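Local coordinates for protein ketosynthase (Streptomyces sp. MSC090213JE08, PDB 6KXD) that probably extends fatty acyl chains on acyl carrier protein by decarboxylative condensation with malonyl-ACP, as one subunit of the ishigamide ketosynthase/chain length factor pair, at residues A134-P137 with V138-R141; A120-L123 with E124-L127; T311-A314 with A315-V319. One frame throughout, in Å; residues are numbered along the deposited sequence.

Interaction 1: A134-P137 with V138-R141; sequences AMDP and VLAR
Asp-136 caps the start of the short helix 137-140 by taking the backbone N-H of Val-138 on its side chain, an N-cap in the form of an Asx turn. The capping bond runs 2.9 Å from Val-138 N to Asp-136 OD1. With CG anti to the backbone N (chi1 -178°), the carboxylate lies alongside the Val-138 side chain, and the N-H meets OD1 from above the carboxylate plane, not within it. Pro-137 fits the first turn, where its missing N-H costs no helical bond.

Two backbone bonds continue the turn. Ala-140 N reaches Asp-136 O at 3.1 Å, nearly straight on, and Arg-141 N reaches Pro-137 O at 2.9 Å with a more bent N-H geometry of 143°.

The remaining contacts are packing. The side chains of Leu-139 and Asp-136 cross at about a right angle, with Leu-139 CG 4.1 Å from Asp-136 CB. Arg-141 folds back over Pro-137: CG lies 3.2 Å from Pro-137 O, and the chain then runs extended to NE. Its guanidinium carries on into the partner subunit, where NE and NH2 donate to the carbonyl oxygens of Ala-219 and Thr-220, so the turn is joined to the dimer interface. Pro-137 CB sits over the centre of one guanidinium face, 3.8 Å from Arg-141 CZ.

Interaction 2: A120-L123 with E124-L127; sequences AVLL and EQEL
Gln-125 lays its side chain back along the preceding turn of helix 116-129, between Val-121 and Leu-122. Its CG is 3.1 Å from Val-121 O, and beyond CG the chain is extended. The amide then divides its two ends: NE2 lies 3.7 Å from CG1 of Val-121, while OE1 lies 3.8 Å from CD2 of Leu-122. With CG beside its own backbone N (chi1 -57°), Gln-125 is directed towards the start of the helix. Glu-124 does likewise, its CG packing 3.3 Å from Ala-120 O, and Leu-127 rests CB and CG against Leu-123 O.

Behind these side chains stands a regular alpha-helical ladder. Glu-124 N donates to Ala-120 O at 2.8 Å, the straightest bond of the set at 168°; Gln-125, Glu-126 and Leu-127 bond in turn to Val-121, Leu-122 and Leu-123. Leu-122 O also draws a weak bond from Gln-125 N.

Further out, the amide oxygen of Gln-125 accepts the backbone N-H of Asp-136, which fixes which way the amide is turned. A leucine here would probably leave that N-H without its acceptor and weaken the tie between the helix and the loop that follows it. Glu-126 forms a salt bridge through OE1 with Arg-133 of the partner subunit, and Leu-123 packs on Leu-132 of that subunit. The helix thus lies between two neighbours: Val-121, Leu-122 and Gln-125 meet Leu-139 of helix 137-140, while Ala-120, Leu-123 and Leu-127 are among the residues packed against the partner chain.

Interaction 3: T311-A314 with A315-V319; sequences TESA and AIVDV
Ala-314 and Asp-318 meet one helical turn apart, where Asp-318 N donates to Ala-314 O at 2.9 Å. The aspartate side chain folds back over the same carbonyl: CG beside its own backbone N (chi1 -79°) comes within 3.3 Å of Ala-314 O. Its carboxylate finds its strong partner in Arg-274, a salt bridge to the start of helix 274-288.

Ala-315 bonds through N to Thr-311 O at 2.9 Å, and its small CB lies 3.6 Å from both Thr-311 O and Glu-312 O. The same methyl rests on Ile-277 of helix 274-288. The helix, 306-320, is the crossover of a beta-alpha-beta unit in the thiolase-type fold, linking the parallel strands 297-299 and 326-328. Close by, Glu-312, its chain extended beyond CG, brings its carboxylate to the backbone N-H groups of His-301 and Gly-302, which open the His-Gly-Thr-Gly-Thr sequence characteristic of ketosynthases.

Ser-313 accepts Val-317 N on its O at 2.9 Å, and Val-317 CG2 packs 3.3 Å from that oxygen. The serine hydroxyl is buried without a polar partner in the model; across the contact OG faces Val-317 CG2, at 4.4 Å.

Overall arrangement
Interactions 1 and 2 form one neighbourhood, with centres 10 Å apart: helix 116-129 and helix 137-140 follow each other in the chain and turn back on one another. Met-135 CG lies 3.2 Å from Leu-122 O, and Leu-139 CD1 meets Val-121 CG1 at 3.4 Å. Both regions also touch the partner subunit, so they belong to the dimer interface. Interaction 3 stands apart, about 46 Å from interaction 1 and 43 Å from interaction 2 between centres, and no other chain of the assembly reaches it. It lies across the chain's centre from interaction 1. Through Glu-312 it borders the ketosynthase signature sequence, which in this family probably lies near the active site.

Interaction 1: A134-P137 with V138-R141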
ATOM      1  N   ALA A 134     -22.146 -16.712 -11.520  1.00 53.14           N
ATOM      2  CA  ALA A 134     -22.915 -15.497 -11.857  1.00 53.43           C
ATOM      3  C   ALA A 134     -22.057 -14.229 -11.706  1.00 51.86           C
ATOM      4  O   ALA A 134     -22.446 -13.140 -12.082  1.00 51.67           O
ATOM      5  CB  ALA A 134     -24.120 -15.419 -10.951  1.00 55.11           C
ATOM      6  N   MET A 135     -20.880 -14.353 -11.090  1.00 47.12           N
ATOM      7  CA  MET A 135     -20.081 -13.176 -10.843  1.00 47.58           C
ATOM      8  C   MET A 135     -19.502 -12.623 -12.156  1.00 41.53           C
ATOM      9  O   MET A 135     -19.058 -13.368 -13.010  1.00 49.62           O
ATOM     10  CB  MET A 135     -18.979 -13.525  -9.849  1.00 45.16           C
ATOM     11  CG  MET A 135     -19.552 -13.597  -8.474  1.00 51.22           C
ATOM     12  SD  MET A 135     -18.295 -13.854  -7.233  1.00 52.87           S
ATOM     13  CE  MET A 135     -17.633 -15.458  -7.665  1.00 55.47           C
ATOM     14  N   ASP A 136     -19.521 -11.295 -12.261  1.00 44.29           N
ATOM     15  CA  ASP A 136     -19.076 -10.583 -13.451  1.00 45.91           C
ATOM     16  C   ASP A 136     -17.546 -10.576 -13.527  1.00 49.05           C
ATOM     17  O   ASP A 136     -16.882 -10.014 -12.655  1.00 44.66           O
ATOM     18  CB  ASP A 136     -19.672  -9.181 -13.448  1.00 45.76           C
ATOM     19  CG  ASP A 136     -19.333  -8.333 -14.660  1.00 45.50           C
ATOM     20  OD1 ASP A 136     -18.616  -8.821 -15.563  1.00 49.03           O
ATOM     21  OD2 ASP A 136     -19.772  -7.192 -14.686  1.00 56.27           O
ATOM     22  N   PRO A 137     -16.937 -11.122 -14.605  1.00 45.92           N
ATOM     23  CA  PRO A 137     -15.484 -11.050 -14.793  1.00 42.04           C
ATOM     24  C   PRO A 137     -14.969  -9.609 -14.743  1.00 41.11           C
ATOM     25  O   PRO A 137     -13.843  -9.393 -14.322  1.00 42.62           O
ATOM     26  CB  PRO A 137     -15.275 -11.680 -16.171  1.00 45.65           C
ATOM     27  CG  PRO A 137     -16.415 -12.661 -16.256  1.00 49.91           C
ATOM     28  CD  PRO A 137     -17.582 -11.872 -15.706  1.00 49.61           C
ATOM     29  N   VAL A 138     -15.772  -8.652 -15.203  1.00 42.90           N
ATOM     30  CA  VAL A 138     -15.323  -7.288 -15.353  1.00 46.08           C
ATOM     31  C   VAL A 138     -15.060  -6.709 -13.961  1.00 47.61           C
ATOM     32  O   VAL A 138     -14.069  -6.011 -13.741  1.00 48.83           O
ATOM     33  CB  VAL A 138     -16.307  -6.438 -16.172  1.00 51.92           C
ATOM     34  CG1 VAL A 138     -16.159  -4.961 -15.919  1.00 51.11           C
ATOM     35  CG2 VAL A 138     -16.151  -6.748 -17.650  1.00 61.77           C
ATOM     36  N   LEU A 139     -15.952  -7.027 -13.034  1.00 43.39           N
ATOM     37  CA  LEU A 139     -15.770  -6.672 -11.654  1.00 45.95           C
ATOM     38  C   LEU A 139     -14.575  -7.394 -11.052  1.00 38.25           C
ATOM     39  O   LEU A 139     -13.748  -6.728 -10.377  1.00 44.03           O
ATOM     40  CB  LEU A 139     -17.020  -7.031 -10.852  1.00 48.12           C
ATOM     41  CG  LEU A 139     -18.228  -6.134 -11.074  1.00 54.13           C
ATOM     42  CD1 LEU A 139     -19.348  -6.507 -10.113  1.00 57.38           C
ATOM     43  CD2 LEU A 139     -17.855  -4.694 -10.888  1.00 53.65           C
ATOM     44  N   ALA A 140     -14.490  -8.700 -11.245  1.00 39.95           N
ATOM     45  CA  ALA A 140     -13.470  -9.457 -10.548  1.00 40.83           C
ATOM     46  C   ALA A 140     -12.097  -9.001 -11.035  1.00 44.76           C
ATOM     47  O   ALA A 140     -11.181  -9.029 -10.290  1.00 41.71           O
ATOM     48  CB  ALA A 140     -13.659 -10.941 -10.711  1.00 43.01           C
ATOM     49  N   ARG A 141     -11.990  -8.529 -12.280  1.00 42.76           N
ATOM     50  CA  ARG A 141     -10.665  -8.107 -12.808  1.00 45.91           C
ATOM     51  C   ARG A 141     -10.155  -6.789 -12.203  1.00 43.20           C
ATOM     52  O   ARG A 141      -8.992  -6.481 -12.340  1.00 51.61           O
ATOM     53  CB  ARG A 141     -10.766  -7.944 -14.323  1.00 42.35           C
ATOM     54  CG  ARG A 141     -10.703  -9.298 -15.000  1.00 42.62           C
ATOM     55  CD  ARG A 141     -11.237  -9.178 -16.414  1.00 45.54           C
ATOM     56  NE  ARG A 141     -11.433 -10.510 -16.951  1.00 52.92           N
ATOM     57  CZ  ARG A 141     -12.121 -10.763 -18.048  1.00 53.83           C
ATOM     58  NH1 ARG A 141     -12.768  -9.783 -18.651  1.00 57.88           N
ATOM     59  NH2 ARG A 141     -12.150 -11.988 -18.523  1.00 54.72           N
TER

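Interaction 2: A120-L123 with E124-L127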
ATOM      1  N   ALA A 120     -18.291  -6.202  -3.023  1.00 40.24           N
ATOM      2  CA  ALA A 120     -19.655  -6.401  -2.443  1.00 40.59           C
ATOM      3  C   ALA A 120     -20.622  -6.771  -3.578  1.00 41.56           C
ATOM      4  O   ALA A 120     -21.321  -7.770  -3.514  1.00 46.23           O
ATOM      5  CB  ALA A 120     -20.082  -5.162  -1.723  1.00 42.93           C
ATOM      6  N   VAL A 121     -20.500  -6.056  -4.680  1.00 40.72           N
ATOM      7  CA  VAL A 121     -21.389  -6.323  -5.813  1.00 41.73           C
ATOM      8  C   VAL A 121     -21.152  -7.714  -6.371  1.00 46.54           C
ATOM      9  O   VAL A 121     -22.116  -8.446  -6.735  1.00 43.19           O
ATOM     10  CB  VAL A 121     -21.254  -5.239  -6.889  1.00 44.56           C
ATOM     11  CG1 VAL A 121     -22.024  -5.641  -8.140  1.00 46.74           C
ATOM     12  CG2 VAL A 121     -21.674  -3.865  -6.409  1.00 47.11           C
ATOM     13  N   LEU A 122     -19.885  -8.134  -6.433  1.00 43.03           N
ATOM     14  CA  LEU A 122     -19.576  -9.506  -6.793  1.00 44.52           C
ATOM     15  C   LEU A 122     -20.278 -10.504  -5.877  1.00 47.56           C
ATOM     16  O   LEU A 122     -20.810 -11.520  -6.349  1.00 41.76           O
ATOM     17  CB  LEU A 122     -18.065  -9.752  -6.744  1.00 43.39           C
ATOM     18  CG  LEU A 122     -17.280  -9.238  -7.942  1.00 39.30           C
ATOM     19  CD1 LEU A 122     -15.796  -9.149  -7.604  1.00 42.69           C
ATOM     20  CD2 LEU A 122     -17.505 -10.158  -9.110  1.00 42.88           C
ATOM     21  N   LEU A 123     -20.213 -10.273  -4.561  1.00 43.05           N
ATOM     22  CA  LEU A 123     -20.851 -11.218  -3.653  1.00 48.20           C
ATOM     23  C   LEU A 123     -22.377 -11.217  -3.833  1.00 44.64           C
ATOM     24  O   LEU A 123     -22.962 -12.250  -3.659  1.00 50.15           O
ATOM     25  CB  LEU A 123     -20.502 -10.857  -2.211  1.00 48.56           C
ATOM     26  CG  LEU A 123     -19.028 -11.060  -1.886  1.00 51.02           C
ATOM     27  CD1 LEU A 123     -18.744 -10.619  -0.461  1.00 53.91           C
ATOM     28  CD2 LEU A 123     -18.619 -12.507  -2.124  1.00 50.81           C
ATOM     29  N   GLU A 124     -22.956 -10.035  -4.059  1.00 49.89           N
ATOM     30  CA  GLU A 124     -24.385  -9.854  -4.388  1.00 53.15           C
ATOM     31  C   GLU A 124     -24.758 -10.742  -5.568  1.00 53.59           C
ATOM     32  O   GLU A 124     -25.801 -11.380  -5.551  1.00 55.70           O
ATOM     33  CB  GLU A 124     -24.731  -8.410  -4.768  1.00 51.57           C
ATOM     34  CG  GLU A 124     -24.633  -7.399  -3.640  1.00 56.99           C
ATOM     35  CD  GLU A 124     -25.077  -5.999  -4.040  1.00 61.68           C
ATOM     36  OE1 GLU A 124     -25.554  -5.846  -5.187  1.00 65.25           O
ATOM     37  OE2 GLU A 124     -24.948  -5.057  -3.218  1.00 61.71           O
ATOM     38  N   GLN A 125     -23.882 -10.812  -6.580  1.00 50.41           N
ATOM     39  CA  GLN A 125     -24.195 -11.571  -7.796  1.00 51.23           C
ATOM     40  C   GLN A 125     -24.215 -13.062  -7.459  1.00 56.39           C
ATOM     41  O   GLN A 125     -25.113 -13.803  -7.899  1.00 52.65           O
ATOM     42  CB  GLN A 125     -23.257 -11.192  -8.940  1.00 47.27           C
ATOM     43  CG  GLN A 125     -23.284  -9.709  -9.280  1.00 51.18           C
ATOM     44  CD  GLN A 125     -22.154  -9.309 -10.197  1.00 49.76           C
ATOM     45  OE1 GLN A 125     -21.146 -10.011 -10.275  1.00 48.37           O
ATOM     46  NE2 GLN A 125     -22.318  -8.174 -10.881  1.00 45.38           N
ATOM     47  N   GLU A 126     -23.264 -13.498  -6.625  1.00 47.06           N
ATOM     48  CA  GLU A 126     -23.180 -14.872  -6.229  1.00 52.66           C
ATOM     49  C   GLU A 126     -24.396 -15.203  -5.347  1.00 54.26           C
ATOM     50  O   GLU A 126     -25.013 -16.243  -5.521  1.00 54.84           O
ATOM     51  CB  GLU A 126     -21.901 -15.158  -5.443  1.00 55.68           C
ATOM     52  CG  GLU A 126     -21.651 -16.639  -5.235  1.00 60.96           C
ATOM     53  CD  GLU A 126     -21.719 -17.137  -3.810  1.00 76.47           C
ATOM     54  OE1 GLU A 126     -22.658 -16.747  -3.081  1.00 87.39           O
ATOM     55  OE2 GLU A 126     -20.820 -17.923  -3.435  1.00 82.15           O
ATOM     56  N   LEU A 127     -24.735 -14.286  -4.443  1.00 53.26           N
ATOM     57  CA  LEU A 127     -25.823 -14.516  -3.473  1.00 57.73           C
ATOM     58  C   LEU A 127     -27.182 -14.542  -4.193  1.00 60.04           C
ATOM     59  O   LEU A 127     -27.975 -15.429  -3.936  1.00 63.77           O
ATOM     60  CB  LEU A 127     -25.770 -13.461  -2.366  1.00 55.62           C
ATOM     61  CG  LEU A 127     -24.758 -13.767  -1.261  1.00 58.65           C
ATOM     62  CD1 LEU A 127     -24.469 -12.543  -0.411  1.00 53.37           C
ATOM     63  CD2 LEU A 127     -25.225 -14.930  -0.404  1.00 63.49           C
TER

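Interaction 3: T311-A314 with A315-V319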
ATOM      1  N   THR A 311      -6.126  10.591  22.185  1.00 48.21           N
ATOM      2  CA  THR A 311      -4.730  10.065  21.988  1.00 49.49           C
ATOM      3  C   THR A 311      -3.871  11.004  21.131  1.00 43.12           C
ATOM      4  O   THR A 311      -2.707  11.333  21.415  1.00 44.34           O
ATOM      5  CB  THR A 311      -4.786   8.653  21.406  1.00 41.75           C
ATOM      6  OG1 THR A 311      -5.640   7.904  22.246  1.00 46.33           O
ATOM      7  CG2 THR A 311      -3.424   8.007  21.354  1.00 45.08           C
ATOM      8  N   GLU A 312      -4.416  11.441  19.997  1.00 42.59           N
ATOM      9  CA  GLU A 312      -3.646  12.260  19.137  1.00 44.67           C
ATOM     10  C   GLU A 312      -3.269  13.595  19.812  1.00 45.44           C
ATOM     11  O   GLU A 312      -2.182  14.095  19.669  1.00 42.87           O
ATOM     12  CB  GLU A 312      -4.447  12.526  17.881  1.00 43.31           C
ATOM     13  CG  GLU A 312      -3.620  13.253  16.890  1.00 43.28           C
ATOM     14  CD  GLU A 312      -4.224  13.415  15.512  1.00 47.66           C
ATOM     15  OE1 GLU A 312      -3.455  13.783  14.616  1.00 46.41           O
ATOM     16  OE2 GLU A 312      -5.436  13.190  15.359  1.00 45.89           O
ATOM     17  N   SER A 313      -4.232  14.177  20.536  1.00 49.35           N
ATOM     18  CA  SER A 313      -4.000  15.378  21.281  1.00 49.06           C
ATOM     19  C   SER A 313      -2.833  15.167  22.265  1.00 43.44           C
ATOM     20  O   SER A 313      -1.952  15.992  22.367  1.00 47.73           O
ATOM     21  CB  SER A 313      -5.249  15.773  22.022  1.00 52.24           C
ATOM     22  OG  SER A 313      -4.975  16.922  22.768  1.00 52.91           O
ATOM     23  N   ALA A 314      -2.892  14.050  22.982  1.00 45.85           N
ATOM     24  CA  ALA A 314      -1.888  13.727  23.984  1.00 47.89           C
ATOM     25  C   ALA A 314      -0.515  13.649  23.314  1.00 50.46           C
ATOM     26  O   ALA A 314       0.458  14.080  23.875  1.00 44.94           O
ATOM     27  CB  ALA A 314      -2.246  12.441  24.687  1.00 49.09           C
ATOM     28  N   ALA A 315      -0.452  13.088  22.087  1.00 45.25           N
ATOM     29  CA  ALA A 315       0.809  12.902  21.422  1.00 46.26           C
ATOM     30  C   ALA A 315       1.371  14.248  20.997  1.00 45.13           C
ATOM     31  O   ALA A 315       2.596  14.492  21.042  1.00 47.39           O
ATOM     32  CB  ALA A 315       0.622  11.977  20.233  1.00 46.44           C
ATOM     33  N   ILE A 316       0.465  15.094  20.493  1.00 46.41           N
ATOM     34  CA  ILE A 316       0.808  16.423  20.052  1.00 46.18           C
ATOM     35  C   ILE A 316       1.390  17.205  21.254  1.00 47.33           C
ATOM     36  O   ILE A 316       2.442  17.826  21.144  1.00 47.23           O
ATOM     37  CB  ILE A 316      -0.402  17.127  19.398  1.00 49.13           C
ATOM     38  CG1 ILE A 316      -0.686  16.525  18.016  1.00 49.29           C
ATOM     39  CG2 ILE A 316      -0.162  18.631  19.289  1.00 48.01           C
ATOM     40  CD1 ILE A 316      -2.043  16.876  17.438  1.00 48.44           C
ATOM     41  N   VAL A 317       0.707  17.123  22.387  1.00 52.77           N
ATOM     42  CA  VAL A 317       1.128  17.838  23.592  1.00 55.45           C
ATOM     43  C   VAL A 317       2.455  17.245  24.097  1.00 59.45           C
ATOM     44  O   VAL A 317       3.329  17.986  24.554  1.00 61.97           O
ATOM     45  CB  VAL A 317       0.017  17.820  24.660  1.00 60.39           C
ATOM     46  CG1 VAL A 317       0.518  18.358  25.999  1.00 65.20           C
ATOM     47  CG2 VAL A 317      -1.219  18.580  24.211  1.00 63.18           C
ATOM     48  N   ASP A 318       2.643  15.920  23.982  1.00 56.03           N
ATOM     49  CA  ASP A 318       3.933  15.324  24.311  1.00 58.49           C
ATOM     50  C   ASP A 318       5.054  15.975  23.513  1.00 57.45           C
ATOM     51  O   ASP A 318       6.110  16.252  24.064  1.00 52.24           O
ATOM     52  CB  ASP A 318       4.026  13.831  24.011  1.00 65.11           C
ATOM     53  CG  ASP A 318       3.364  12.952  25.042  1.00 72.94           C
ATOM     54  OD1 ASP A 318       2.979  13.480  26.106  1.00 70.84           O
ATOM     55  OD2 ASP A 318       3.235  11.740  24.756  1.00 74.50           O
ATOM     56  N   VAL A 319       4.845  16.171  22.205  1.00 48.05           N
ATOM     57  CA  VAL A 319       5.893  16.581  21.364  1.00 48.98           C
ATOM     58  C   VAL A 319       6.134  18.091  21.493  1.00 52.03           C
ATOM     59  O   VAL A 319       7.255  18.553  21.377  1.00 55.49           O
ATOM     60  CB  VAL A 319       5.603  16.206  19.898  1.00 52.82           C
ATOM     61  CG1 VAL A 319       6.529  16.944  18.957  1.00 56.22           C
ATOM     62  CG2 VAL A 319       5.678  14.696  19.706  1.00 55.51           C
TER